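Local atomic coordinates of amidohydrolase (Brucella melitensis biovar Abortus, PDB entry 4F0L), a protein that is probably a metal-dependent deaminase of the amidohydrolase family, here holding an iron ion in a TIM-barrel active site. Residues K258-E262 and H281-E286; F69-M73 and I93-A98; L233-V238 and T271-C275. All coordinates share one frame; numbering follows the deposited sequence.

The three contacts are spread through the amidohydrolase domain, and none touches another. Interaction 3 starts two neighbouring parallel barrel strands, 238-242 and 274-276; the first carries the iron ligand His241, and the side chain of Cys275 lies about 11 Å from the iron. Interaction 1 joins helices 260-267 and 284-293, which come just before and soon after strand 274-276; its nearest atoms are about 9 Å from those of interaction 3. Interaction 2 packs the segment following the ligands His65 and His67 against helix 88-100, its centre about 31 Å from that of interaction 1, with the side chain of Gln70 about 6 Å from the iron.

Interaction 1 of 3, residues K258-E262 and H281-E286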
ATOM      1  N   LYS B 258      18.041 -24.338  19.823  1.00 35.46           N
ATOM      2  CA  LYS B 258      17.700 -24.313  18.396  1.00 34.24           C
ATOM      3  C   LYS B 258      16.737 -23.156  18.089  1.00 31.26           C
ATOM      4  O   LYS B 258      15.974 -22.704  18.947  1.00 29.54           O
ATOM      5  CB  LYS B 258      17.026 -25.619  17.966  1.00 35.44           C
ATOM      6  CG  LYS B 258      17.937 -26.834  17.905  1.00 38.24           C
ATOM      7  CD  LYS B 258      17.120 -28.106  17.678  1.00 38.87           C
ATOM      8  CE  LYS B 258      17.925 -29.386  17.878  1.00 41.14           C
ATOM      9  NZ  LYS B 258      18.111 -30.171  16.626  1.00 40.52           N
ATOM     10  N   ARG B 259      16.786 -22.696  16.847  1.00 29.92           N
ATOM     11  CA  ARG B 259      15.845 -21.686  16.368  1.00 27.58           C
ATOM     12  C   ARG B 259      14.509 -22.368  16.068  1.00 26.32           C
ATOM     13  O   ARG B 259      14.422 -23.597  16.019  1.00 26.30           O
ATOM     14  CB  ARG B 259      16.406 -20.998  15.117  1.00 27.76           C
ATOM     15  CG  ARG B 259      17.771 -20.326  15.273  1.00 28.52           C
ATOM     16  CD  ARG B 259      18.345 -19.966  13.886  1.00 29.44           C
ATOM     17  NE  ARG B 259      17.455 -19.012  13.199  1.00 29.04           N
ATOM     18  CZ  ARG B 259      17.510 -17.691  13.353  1.00 27.94           C
ATOM     19  NH1 ARG B 259      18.453 -17.131  14.121  1.00 28.58           N
ATOM     20  NH2 ARG B 259      16.626 -16.928  12.749  1.00 27.23           N
ATOM     21  N   PRO B 260      13.433 -21.581  15.896  1.00 24.98           N
ATOM     22  CA  PRO B 260      12.116 -22.214  15.761  1.00 24.07           C
ATOM     23  C   PRO B 260      11.954 -23.116  14.524  1.00 23.78           C
ATOM     24  O   PRO B 260      11.536 -24.263  14.663  1.00 23.10           O
ATOM     25  CB  PRO B 260      11.144 -21.011  15.743  1.00 23.70           C
ATOM     26  CG  PRO B 260      11.886 -19.987  16.561  1.00 24.18           C
ATOM     27  CD  PRO B 260      13.333 -20.145  16.175  1.00 24.25           C
ATOM     28  N   VAL B 261      12.269 -22.631  13.323  1.00 24.01           N
ATOM     29  CA  VAL B 261      11.983 -23.443  12.133  1.00 23.53           C
ATOM     30  C   VAL B 261      12.881 -24.686  12.208  1.00 25.39           C
ATOM     31  O   VAL B 261      12.440 -25.795  12.004  1.00 26.30           O
ATOM     32  CB  VAL B 261      12.189 -22.667  10.807  1.00 23.35           C
ATOM     33  CG1 VAL B 261      12.117 -23.629   9.621  1.00 21.88           C
ATOM     34  CG2 VAL B 261      11.174 -21.514  10.696  1.00 22.40           C
ATOM     35  N   GLU B 262      14.137 -24.484  12.548  1.00 25.49           N
ATOM     36  CA  GLU B 262      15.070 -25.579  12.729  1.00 27.01           C
ATOM     37  C   GLU B 262      14.521 -26.629  13.709  1.00 27.59           C
ATOM     38  O   GLU B 262      14.547 -27.832  13.450  1.00 27.91           O
ATOM     39  CB  GLU B 262      16.392 -24.976  13.251  1.00 27.63           C
ATOM     40  CG  GLU B 262      17.478 -25.970  13.561  1.00 29.48           C
ATOM     41  CD  GLU B 262      18.641 -25.382  14.315  1.00 29.79           C
ATOM     42  OE1 GLU B 262      18.558 -24.261  14.874  1.00 29.31           O
ATOM     43  OE2 GLU B 262      19.659 -26.083  14.347  1.00 32.11           O
ATOM     44  N   HIS B 281      12.060 -14.860  10.525  1.00 20.13           N
ATOM     45  CA  HIS B 281      13.443 -14.845  10.949  1.00 22.48           C
ATOM     46  C   HIS B 281      14.006 -16.231  10.804  1.00 22.58           C
ATOM     47  O   HIS B 281      13.890 -17.082  11.703  1.00 23.57           O
ATOM     48  CB  HIS B 281      13.574 -14.306  12.386  1.00 23.52           C
ATOM     49  CG  HIS B 281      12.958 -12.942  12.565  1.00 23.66           C
ATOM     50  ND1 HIS B 281      13.627 -11.799  12.303  1.00 24.58           N
ATOM     51  CD2 HIS B 281      11.671 -12.568  12.914  1.00 22.94           C
ATOM     52  CE1 HIS B 281      12.811 -10.741  12.487  1.00 23.42           C
ATOM     53  NE2 HIS B 281      11.614 -11.207  12.863  1.00 23.64           N
ATOM     54  N   MET B 282      14.645 -16.469   9.664  1.00 23.10           N
ATOM     55  CA  MET B 282      15.329 -17.738   9.414  1.00 23.29           C
ATOM     56  C   MET B 282      16.768 -17.514   8.971  1.00 24.90           C
ATOM     57  O   MET B 282      17.073 -16.533   8.273  1.00 24.69           O
ATOM     58  CB  MET B 282      14.624 -18.500   8.312  1.00 22.44           C
ATOM     59  CG  MET B 282      13.286 -19.067   8.698  1.00 21.68           C
ATOM     60  SD  MET B 282      12.592 -20.173   7.437  1.00 21.61           S
ATOM     61  CE  MET B 282      12.460 -19.046   6.042  1.00 20.81           C
ATOM     62  N   SER B 283      17.650 -18.423   9.381  1.00 27.17           N
ATOM     63  CA  SER B 283      19.005 -18.481   8.819  1.00 28.49           C
ATOM     64  C   SER B 283      18.915 -18.984   7.393  1.00 29.06           C
ATOM     65  O   SER B 283      17.846 -19.415   6.951  1.00 28.08           O
ATOM     66  CB  SER B 283      19.909 -19.407   9.633  1.00 28.77           C
ATOM     67  OG  SER B 283      19.431 -20.737   9.536  1.00 28.52           O
ATOM     68  N   ASP B 284      20.037 -18.916   6.678  1.00 31.16           N
ATOM     69  CA  ASP B 284      20.074 -19.361   5.294  1.00 32.24           C
ATOM     70  C   ASP B 284      19.845 -20.874   5.248  1.00 29.91           C
ATOM     71  O   ASP B 284      19.113 -21.344   4.377  1.00 28.20           O
ATOM     72  CB  ASP B 284      21.378 -18.922   4.581  1.00 34.87           C
ATOM     73  CG  ASP B 284      21.394 -17.410   4.243  1.00 38.44           C
ATOM     74  OD1 ASP B 284      20.349 -16.713   4.377  1.00 39.81           O
ATOM     75  OD2 ASP B 284      22.462 -16.899   3.834  1.00 43.55           O
ATOM     76  N   GLU B 285      20.391 -21.605   6.223  1.00 28.55           N
ATOM     77  CA  GLU B 285      20.199 -23.054   6.306  1.00 28.38           C
ATOM     78  C   GLU B 285      18.758 -23.450   6.604  1.00 27.52           C
ATOM     79  O   GLU B 285      18.239 -24.365   5.968  1.00 27.76           O
ATOM     80  CB  GLU B 285      21.122 -23.695   7.366  1.00 30.21           C
ATOM     81  N   GLU B 286      18.109 -22.774   7.552  1.00 25.98           N
ATOM     82  CA  GLU B 286      16.684 -23.018   7.816  1.00 25.02           C
ATOM     83  C   GLU B 286      15.839 -22.765   6.573  1.00 23.92           C
ATOM     84  O   GLU B 286      14.947 -23.534   6.264  1.00 23.17           O
ATOM     85  CB  GLU B 286      16.162 -22.091   8.901  1.00 24.76           C
ATOM     86  CG  GLU B 286      16.299 -22.603  10.313  1.00 25.41           C
ATOM     87  CD  GLU B 286      15.929 -21.533  11.335  1.00 25.23           C
ATOM     88  OE1 GLU B 286      16.308 -20.359  11.154  1.00 23.67           O
ATOM     89  OE2 GLU B 286      15.231 -21.869  12.306  1.00 26.24           O
TER
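A capping box at the start of helix 284-293 doubles as the socket for Arg259, the residue just before helix 260-267. Glu286 carries both jobs. Its OE1 takes a bond from Ser283 N, while Ser283 OG accepts from Glu286 N to close the box. The same OE1 forms a salt bridge with Arg259 NE at 2.7 Å, the donor standing above the carboxylate plane; guanidinium and carboxylate are turned 86° apart. The other oxygen, OE2, offers its anti lone pair to Glu262 N at 2.8 Å, in the first turn of helix 260-267. One buried carboxylate thus holds the N-terminal ends of two helices, whose dipoles, with the arginine, would favour its charged form. A bend at chi3 (62°) turns the Arg259 guanidinium so that NH2 can also make a weak bond to His281 O, 2.9 Å away. Beside this polar centre, Val261 CG2 rests on Met282 SD at 3.8 Å. His281 turns its ring elsewhere, to bond Asp309 O through NE2. Around the contact, Arg259 leans on Val249 of helix 246-256, Val261 and Pro260 pack on Val242 of strand 238-242, and Met282 packs on Met290 of helix 284-293.

Interaction 2 of 3, residues F69-M73 and I93-A98; sequences FQYGM and IMYKFA
Sulfur and aromatic groups dominate where Phe69 and Met73 meet helix 88-100. In the Met-aromatic contact, Met94 SD lies in the plane of the Phe69 ring, at its edge, 5.1 Å from the centroid and nearly equidistant from CE1 and CZ. Two bends in the Met94 chain, at chi2 (-89°) and chi3, turn the sulfur to this rim. The CH-pi contact is made by Met73, whose CB sits over one face of the Phe97 ring, 4.1 Å from the centroid and 19° off the normal. Gly72 comes close to the far end of that ring, with its O 3.3 Å from Phe97 CZ.

The remaining apolar packing brings in Ile93 and Ala98. Met73 takes the crowded chi1 position (81°), its CG between backbone N and carbonyl carbon, and lays SD 3.6 Å from Met94 CA and CE against Met94 CB. Its CB also meets Ile93 CG2 at 3.8 Å. At the other end, Phe69 CE1 touches Ala98 CB at 3.9 Å.

Gln70 brings a polar group, yet across the contact its NE2 only lies beside Met94 CG; its CG lies over one face of the neighbouring Phe69 ring, toward the rim. Leu453, Leu456 and Leu457 of helix 442-457 also pack on Phe97. With dispersion, ring-edge and ring-face contacts in place of polar bonds, the interface is a buried hydrophobic seam, which joins the segment after the metal-binding histidines to helix 88-100.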
ATOM      1  N   PHE B  69     -11.987 -12.357  13.579  1.00 18.03           N
ATOM      2  CA  PHE B  69     -12.433 -11.371  14.576  1.00 18.53           C
ATOM      3  C   PHE B  69     -11.604 -10.097  14.590  1.00 17.98           C
ATOM      4  O   PHE B  69     -12.110  -9.053  14.944  1.00 17.00           O
ATOM      5  CB  PHE B  69     -12.517 -11.983  15.989  1.00 20.08           C
ATOM      6  CG  PHE B  69     -11.183 -12.229  16.642  1.00 20.82           C
ATOM      7  CD1 PHE B  69     -10.585 -11.252  17.406  1.00 21.59           C
ATOM      8  CD2 PHE B  69     -10.531 -13.458  16.500  1.00 21.39           C
ATOM      9  CE1 PHE B  69      -9.352 -11.488  18.015  1.00 22.19           C
ATOM     10  CE2 PHE B  69      -9.310 -13.701  17.101  1.00 21.32           C
ATOM     11  CZ  PHE B  69      -8.714 -12.708  17.858  1.00 21.65           C
ATOM     12  N   GLN B  70     -10.336 -10.197  14.185  1.00 17.89           N
ATOM     13  CA  GLN B  70      -9.444  -9.063  14.189  1.00 17.92           C
ATOM     14  C   GLN B  70      -9.843  -8.020  13.155  1.00 18.08           C
ATOM     15  O   GLN B  70      -9.446  -6.847  13.275  1.00 18.80           O
ATOM     16  CB  GLN B  70      -7.969  -9.503  14.035  1.00 17.73           C
ATOM     17  CG  GLN B  70      -7.492 -10.311  15.249  1.00 17.90           C
ATOM     18  CD  GLN B  70      -6.066 -10.802  15.141  1.00 18.44           C
ATOM     19  OE1 GLN B  70      -5.327 -10.391  14.278  1.00 19.01           O
ATOM     20  NE2 GLN B  70      -5.651 -11.644  16.077  1.00 19.22           N
ATOM     21  N   TYR B  71     -10.617  -8.424  12.146  1.00 17.32           N
ATOM     22  CA  TYR B  71     -11.157  -7.461  11.175  1.00 17.35           C
ATOM     23  C   TYR B  71     -11.933  -6.364  11.900  1.00 18.86           C
ATOM     24  O   TYR B  71     -11.985  -5.232  11.446  1.00 18.87           O
ATOM     25  CB  TYR B  71     -12.092  -8.166  10.215  1.00 16.64           C
ATOM     26  CG  TYR B  71     -12.742  -7.346   9.102  1.00 15.99           C
ATOM     27  CD1 TYR B  71     -12.007  -6.878   8.009  1.00 14.75           C
ATOM     28  CD2 TYR B  71     -14.125  -7.126   9.109  1.00 16.07           C
ATOM     29  CE1 TYR B  71     -12.615  -6.157   6.985  1.00 14.84           C
ATOM     30  CE2 TYR B  71     -14.749  -6.440   8.091  1.00 16.33           C
ATOM     31  CZ  TYR B  71     -13.987  -5.937   7.027  1.00 15.67           C
ATOM     32  OH  TYR B  71     -14.635  -5.264   6.017  1.00 15.53           O
ATOM     33  N   GLY B  72     -12.590  -6.722  13.000  1.00 19.77           N
ATOM     34  CA  GLY B  72     -13.321  -5.732  13.789  1.00 21.54           C
ATOM     35  C   GLY B  72     -12.431  -4.641  14.384  1.00 21.64           C
ATOM     36  O   GLY B  72     -12.889  -3.534  14.612  1.00 21.95           O
ATOM     37  N   MET B  73     -11.159  -4.935  14.607  1.00 21.72           N
ATOM     38  CA  MET B  73     -10.255  -3.959  15.211  1.00 22.91           C
ATOM     39  C   MET B  73      -9.406  -3.224  14.188  1.00 21.06           C
ATOM     40  O   MET B  73      -8.589  -2.372  14.567  1.00 20.57           O
ATOM     41  CB  MET B  73      -9.360  -4.617  16.278  1.00 25.28           C
ATOM     42  CG  MET B  73      -8.144  -5.351  15.723  1.00 26.48           C
ATOM     43  SD  MET B  73      -7.326  -6.399  16.958  1.00 30.43           S
ATOM     44  CE  MET B  73      -5.882  -5.380  17.303  1.00 31.67           C
ATOM     45  N   ILE B  93      -6.207  -3.835  22.519  1.00 38.55           N
ATOM     46  CA  ILE B  93      -7.356  -3.786  21.633  1.00 37.06           C
ATOM     47  C   ILE B  93      -7.709  -5.220  21.214  1.00 35.37           C
ATOM     48  O   ILE B  93      -8.872  -5.594  21.249  1.00 33.41           O
ATOM     49  CB  ILE B  93      -7.138  -2.876  20.413  1.00 38.41           C
ATOM     50  CG1 ILE B  93      -6.818  -1.423  20.841  1.00 42.08           C
ATOM     51  CG2 ILE B  93      -8.366  -2.894  19.514  1.00 37.83           C
ATOM     52  CD1 ILE B  93      -7.811  -0.773  21.795  1.00 44.87           C
ATOM     53  N   MET B  94      -6.709  -6.033  20.890  1.00 34.34           N
ATOM     54  CA  MET B  94      -6.976  -7.387  20.432  1.00 35.37           C
ATOM     55  C   MET B  94      -7.715  -8.200  21.513  1.00 35.97           C
ATOM     56  O   MET B  94      -8.711  -8.864  21.209  1.00 32.85           O
ATOM     57  CB  MET B  94      -5.703  -8.101  19.985  1.00 34.56           C
ATOM     58  CG  MET B  94      -5.999  -9.398  19.230  1.00 35.53           C
ATOM     59  SD  MET B  94      -6.148 -10.854  20.310  1.00 39.58           S
ATOM     60  CE  MET B  94      -4.400 -11.251  20.417  1.00 40.06           C
ATOM     61  N   TYR B  95      -7.244  -8.121  22.760  1.00 36.54           N
ATOM     62  CA  TYR B  95      -7.900  -8.821  23.866  1.00 37.92           C
ATOM     63  C   TYR B  95      -9.281  -8.207  24.241  1.00 37.77           C
ATOM     64  O   TYR B  95     -10.173  -8.937  24.631  1.00 36.07           O
ATOM     65  CB  TYR B  95      -6.968  -8.969  25.089  1.00 40.99           C
ATOM     66  CG  TYR B  95      -5.989 -10.109  24.912  1.00 43.13           C
ATOM     67  CD1 TYR B  95      -6.378 -11.424  25.157  1.00 43.35           C
ATOM     68  CD2 TYR B  95      -4.683  -9.883  24.446  1.00 44.79           C
ATOM     69  CE1 TYR B  95      -5.492 -12.476  24.963  1.00 45.36           C
ATOM     70  CE2 TYR B  95      -3.794 -10.927  24.253  1.00 46.78           C
ATOM     71  CZ  TYR B  95      -4.202 -12.224  24.503  1.00 46.75           C
ATOM     72  OH  TYR B  95      -3.315 -13.262  24.299  1.00 47.69           O
ATOM     73  N   LYS B  96      -9.481  -6.896  24.083  1.00 36.97           N
ATOM     74  CA  LYS B  96     -10.824  -6.328  24.260  1.00 37.10           C
ATOM     75  C   LYS B  96     -11.838  -7.008  23.329  1.00 34.91           C
ATOM     76  O   LYS B  96     -12.893  -7.446  23.793  1.00 34.33           O
ATOM     77  CB  LYS B  96     -10.849  -4.824  24.036  1.00 40.03           C
ATOM     78  CG  LYS B  96     -12.259  -4.235  24.053  1.00 43.12           C
ATOM     79  CD  LYS B  96     -12.259  -2.723  24.218  1.00 47.17           C
ATOM     80  CE  LYS B  96     -13.590  -2.120  23.773  1.00 50.09           C
ATOM     81  NZ  LYS B  96     -13.769  -0.707  24.221  1.00 53.16           N
ATOM     82  N   PHE B  97     -11.502  -7.129  22.037  1.00 31.42           N
ATOM     83  CA  PHE B  97     -12.356  -7.860  21.084  1.00 30.08           C
ATOM     84  C   PHE B  97     -12.439  -9.364  21.409  1.00 29.25           C
ATOM     85  O   PHE B  97     -13.531  -9.919  21.463  1.00 27.17           O
ATOM     86  CB  PHE B  97     -11.886  -7.681  19.627  1.00 28.72           C
ATOM     87  CG  PHE B  97     -12.346  -6.397  18.997  1.00 29.37           C
ATOM     88  CD1 PHE B  97     -11.801  -5.183  19.404  1.00 30.34           C
ATOM     89  CD2 PHE B  97     -13.353  -6.394  18.030  1.00 28.60           C
ATOM     90  CE1 PHE B  97     -12.231  -3.986  18.840  1.00 31.27           C
ATOM     91  CE2 PHE B  97     -13.787  -5.210  17.467  1.00 28.41           C
ATOM     92  CZ  PHE B  97     -13.224  -4.005  17.869  1.00 30.21           C
ATOM     93  N   ALA B  98     -11.281 -10.005  21.573  1.00 27.21           N
ATOM     94  CA  ALA B  98     -11.213 -11.459  21.759  1.00 27.41           C
ATOM     95  C   ALA B  98     -12.029 -11.902  22.988  1.00 26.86           C
ATOM     96  O   ALA B  98     -12.722 -12.900  22.927  1.00 24.40           O
ATOM     97  CB  ALA B  98      -9.755 -11.944  21.856  1.00 26.35           C
TER

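Interaction 3 of 3, residues L233-V238 and T271-C275; sequences LPDAPV and TARWC
The Arg273 guanidinium is sandwiched where two parallel strands of the TIM barrel, 238-242 and 274-276, come into register: Val238 CG2 sits 3.2 Å above the centre of one face, and Pro234 O lies over the opposite face, toward the rim. At its edge, in plane, is Ala236 O. The Trp274 ring takes Val238 CG1 over one face in a CH-pi contact, 3.6 Å from the centroid of the six-membered ring. Val238 therefore reaches both flat groups, one methyl to each; with CG1 anti to the backbone N (chi1 179°), the valine lies alongside the tryptophan.

Between the strands, Val238 N donates to Arg273 O at 3.0 Å, and Cys275 N to Val238 O at 2.9 Å. From the turn just before strand 274-276, the Arg273 side chain reaches across to the loop that leads into strand 238-242. Its chain is straight from CG to NE, which carries the head to the carbonyls of the type I turn Leu233-Ala236. There NE bonds Ala236 O at 2.9 Å, nearly along the C=O axis. NH2 bonds Leu233 O at 3.0 Å and also Thr230 O, so the arginine ties down carbonyls of the loop between helix 223-229 and strand 238-242. Thr271 begins a second type I turn, and its OG1 accepts from Arg273 N in an ST turn. Leu233 O is gripped twice: Arg273 NH2 and the turn's own Ala236 N reach it from opposite faces of its carbonyl plane.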
ATOM      1  N   LEU B 233      -5.666 -35.706  11.762  1.00 25.62           N
ATOM      2  CA  LEU B 233      -6.136 -35.716  10.395  1.00 25.38           C
ATOM      3  C   LEU B 233      -4.873 -35.718   9.521  1.00 26.07           C
ATOM      4  O   LEU B 233      -4.462 -34.670   8.998  1.00 24.12           O
ATOM      5  CB  LEU B 233      -7.013 -34.479  10.113  1.00 23.58           C
ATOM      6  CG  LEU B 233      -8.343 -34.396  10.888  1.00 24.14           C
ATOM      7  CD1 LEU B 233      -8.955 -32.985  10.832  1.00 22.13           C
ATOM      8  CD2 LEU B 233      -9.343 -35.488  10.457  1.00 24.10           C
ATOM      9  N   PRO B 234      -4.232 -36.896   9.403  1.00 28.05           N
ATOM     10  CA  PRO B 234      -2.913 -36.993   8.786  1.00 27.96           C
ATOM     11  C   PRO B 234      -2.885 -36.621   7.319  1.00 27.62           C
ATOM     12  O   PRO B 234      -1.820 -36.334   6.798  1.00 27.42           O
ATOM     13  CB  PRO B 234      -2.525 -38.461   8.997  1.00 30.42           C
ATOM     14  CG  PRO B 234      -3.834 -39.189   9.195  1.00 31.03           C
ATOM     15  CD  PRO B 234      -4.714 -38.204   9.900  1.00 29.76           C
ATOM     16  N   ASP B 235      -4.030 -36.601   6.651  1.00 28.24           N
ATOM     17  CA  ASP B 235      -4.038 -36.238   5.237  1.00 27.93           C
ATOM     18  C   ASP B 235      -4.463 -34.794   4.996  1.00 26.50           C
ATOM     19  O   ASP B 235      -4.601 -34.373   3.854  1.00 27.30           O
ATOM     20  CB  ASP B 235      -4.925 -37.186   4.450  1.00 29.32           C
ATOM     21  CG  ASP B 235      -4.462 -38.639   4.577  1.00 31.47           C
ATOM     22  OD1 ASP B 235      -3.244 -38.892   4.432  1.00 32.46           O
ATOM     23  OD2 ASP B 235      -5.311 -39.510   4.823  1.00 32.49           O
ATOM     24  N   ALA B 236      -4.655 -34.026   6.052  1.00 24.38           N
ATOM     25  CA  ALA B 236      -5.162 -32.665   5.896  1.00 22.22           C
ATOM     26  C   ALA B 236      -4.058 -31.685   6.316  1.00 20.81           C
ATOM     27  O   ALA B 236      -3.100 -32.080   6.988  1.00 20.36           O
ATOM     28  CB  ALA B 236      -6.421 -32.485   6.751  1.00 21.68           C
ATOM     29  N   PRO B 237      -4.206 -30.403   5.956  1.00 18.66           N
ATOM     30  CA  PRO B 237      -3.175 -29.429   6.347  1.00 18.14           C
ATOM     31  C   PRO B 237      -2.849 -29.258   7.837  1.00 17.40           C
ATOM     32  O   PRO B 237      -3.710 -29.432   8.696  1.00 17.11           O
ATOM     33  CB  PRO B 237      -3.703 -28.096   5.784  1.00 17.04           C
ATOM     34  CG  PRO B 237      -4.565 -28.496   4.620  1.00 17.83           C
ATOM     35  CD  PRO B 237      -5.185 -29.824   5.023  1.00 18.57           C
ATOM     36  N   VAL B 238      -1.605 -28.869   8.091  1.00 16.95           N
ATOM     37  CA  VAL B 238      -1.159 -28.402   9.399  1.00 16.93           C
ATOM     38  C   VAL B 238      -0.553 -26.985   9.231  1.00 16.73           C
ATOM     39  O   VAL B 238       0.363 -26.794   8.436  1.00 17.42           O
ATOM     40  CB  VAL B 238      -0.086 -29.334   9.968  1.00 17.54           C
ATOM     41  CG1 VAL B 238       0.427 -28.839  11.338  1.00 17.31           C
ATOM     42  CG2 VAL B 238      -0.604 -30.769  10.028  1.00 17.64           C
ATOM     43  N   THR B 271       6.391 -31.462   5.596  1.00 26.17           N
ATOM     44  CA  THR B 271       6.205 -31.652   4.141  1.00 26.15           C
ATOM     45  C   THR B 271       5.303 -30.514   3.597  1.00 24.91           C
ATOM     46  O   THR B 271       5.019 -29.582   4.314  1.00 23.49           O
ATOM     47  CB  THR B 271       5.534 -33.000   3.837  1.00 27.43           C
ATOM     48  OG1 THR B 271       4.232 -32.987   4.414  1.00 28.32           O
ATOM     49  CG2 THR B 271       6.295 -34.177   4.390  1.00 28.54           C
ATOM     50  N   ALA B 272       4.858 -30.625   2.343  1.00 25.63           N
ATOM     51  CA  ALA B 272       3.899 -29.711   1.728  1.00 24.65           C
ATOM     52  C   ALA B 272       2.539 -29.706   2.446  1.00 24.08           C
ATOM     53  O   ALA B 272       1.688 -28.860   2.175  1.00 23.62           O
ATOM     54  CB  ALA B 272       3.727 -30.051   0.232  1.00 24.45           C
ATOM     55  N   ARG B 273       2.340 -30.653   3.363  1.00 24.32           N
ATOM     56  CA  ARG B 273       1.151 -30.676   4.218  1.00 23.33           C
ATOM     57  C   ARG B 273       1.174 -29.470   5.181  1.00 21.61           C
ATOM     58  O   ARG B 273       0.129 -29.045   5.688  1.00 20.03           O
ATOM     59  CB  ARG B 273       1.148 -32.011   4.984  1.00 24.84           C
ATOM     60  CG  ARG B 273       0.012 -32.264   5.928  1.00 25.21           C
ATOM     61  CD  ARG B 273       0.329 -33.446   6.857  1.00 26.22           C
ATOM     62  NE  ARG B 273      -0.749 -33.537   7.830  1.00 26.90           N
ATOM     63  CZ  ARG B 273      -0.640 -33.917   9.089  1.00 27.07           C
ATOM     64  NH1 ARG B 273       0.514 -34.309   9.586  1.00 26.86           N
ATOM     65  NH2 ARG B 273      -1.728 -33.891   9.856  1.00 28.02           N
ATOM     66  N   TRP B 274       2.384 -28.970   5.448  1.00 20.75           N
ATOM     67  CA  TRP B 274       2.606 -27.933   6.435  1.00 20.26           C
ATOM     68  C   TRP B 274       2.681 -26.585   5.792  1.00 19.92           C
ATOM     69  O   TRP B 274       3.251 -26.453   4.696  1.00 19.34           O
ATOM     70  CB  TRP B 274       3.893 -28.177   7.205  1.00 20.43           C
ATOM     71  CG  TRP B 274       3.842 -29.370   8.137  1.00 21.33           C
ATOM     72  CD1 TRP B 274       3.727 -30.734   7.814  1.00 22.23           C
ATOM     73  CD2 TRP B 274       3.901 -29.341   9.593  1.00 21.47           C
ATOM     74  NE1 TRP B 274       3.710 -31.507   8.950  1.00 22.24           N
ATOM     75  CE2 TRP B 274       3.823 -30.746  10.043  1.00 22.26           C
ATOM     76  CE3 TRP B 274       4.013 -28.333  10.539  1.00 21.18           C
ATOM     77  CZ2 TRP B 274       3.839 -31.088  11.390  1.00 22.98           C
ATOM     78  CZ3 TRP B 274       4.023 -28.690  11.901  1.00 21.99           C
ATOM     79  CH2 TRP B 274       3.955 -30.035  12.311  1.00 22.48           C
ATOM     80  N   CYS B 275       2.095 -25.597   6.483  1.00 18.62           N
ATOM     81  CA  CYS B 275       2.238 -24.195   6.141  1.00 17.34           C
ATOM     82  C   CYS B 275       2.766 -23.443   7.380  1.00 17.28           C
ATOM     83  O   CYS B 275       2.138 -23.457   8.449  1.00 16.62           O
ATOM     84  CB  CYS B 275       0.921 -23.586   5.679  1.00 16.13           C
ATOM     85  SG  CYS B 275       1.080 -21.843   5.190  1.00 15.35           S
TER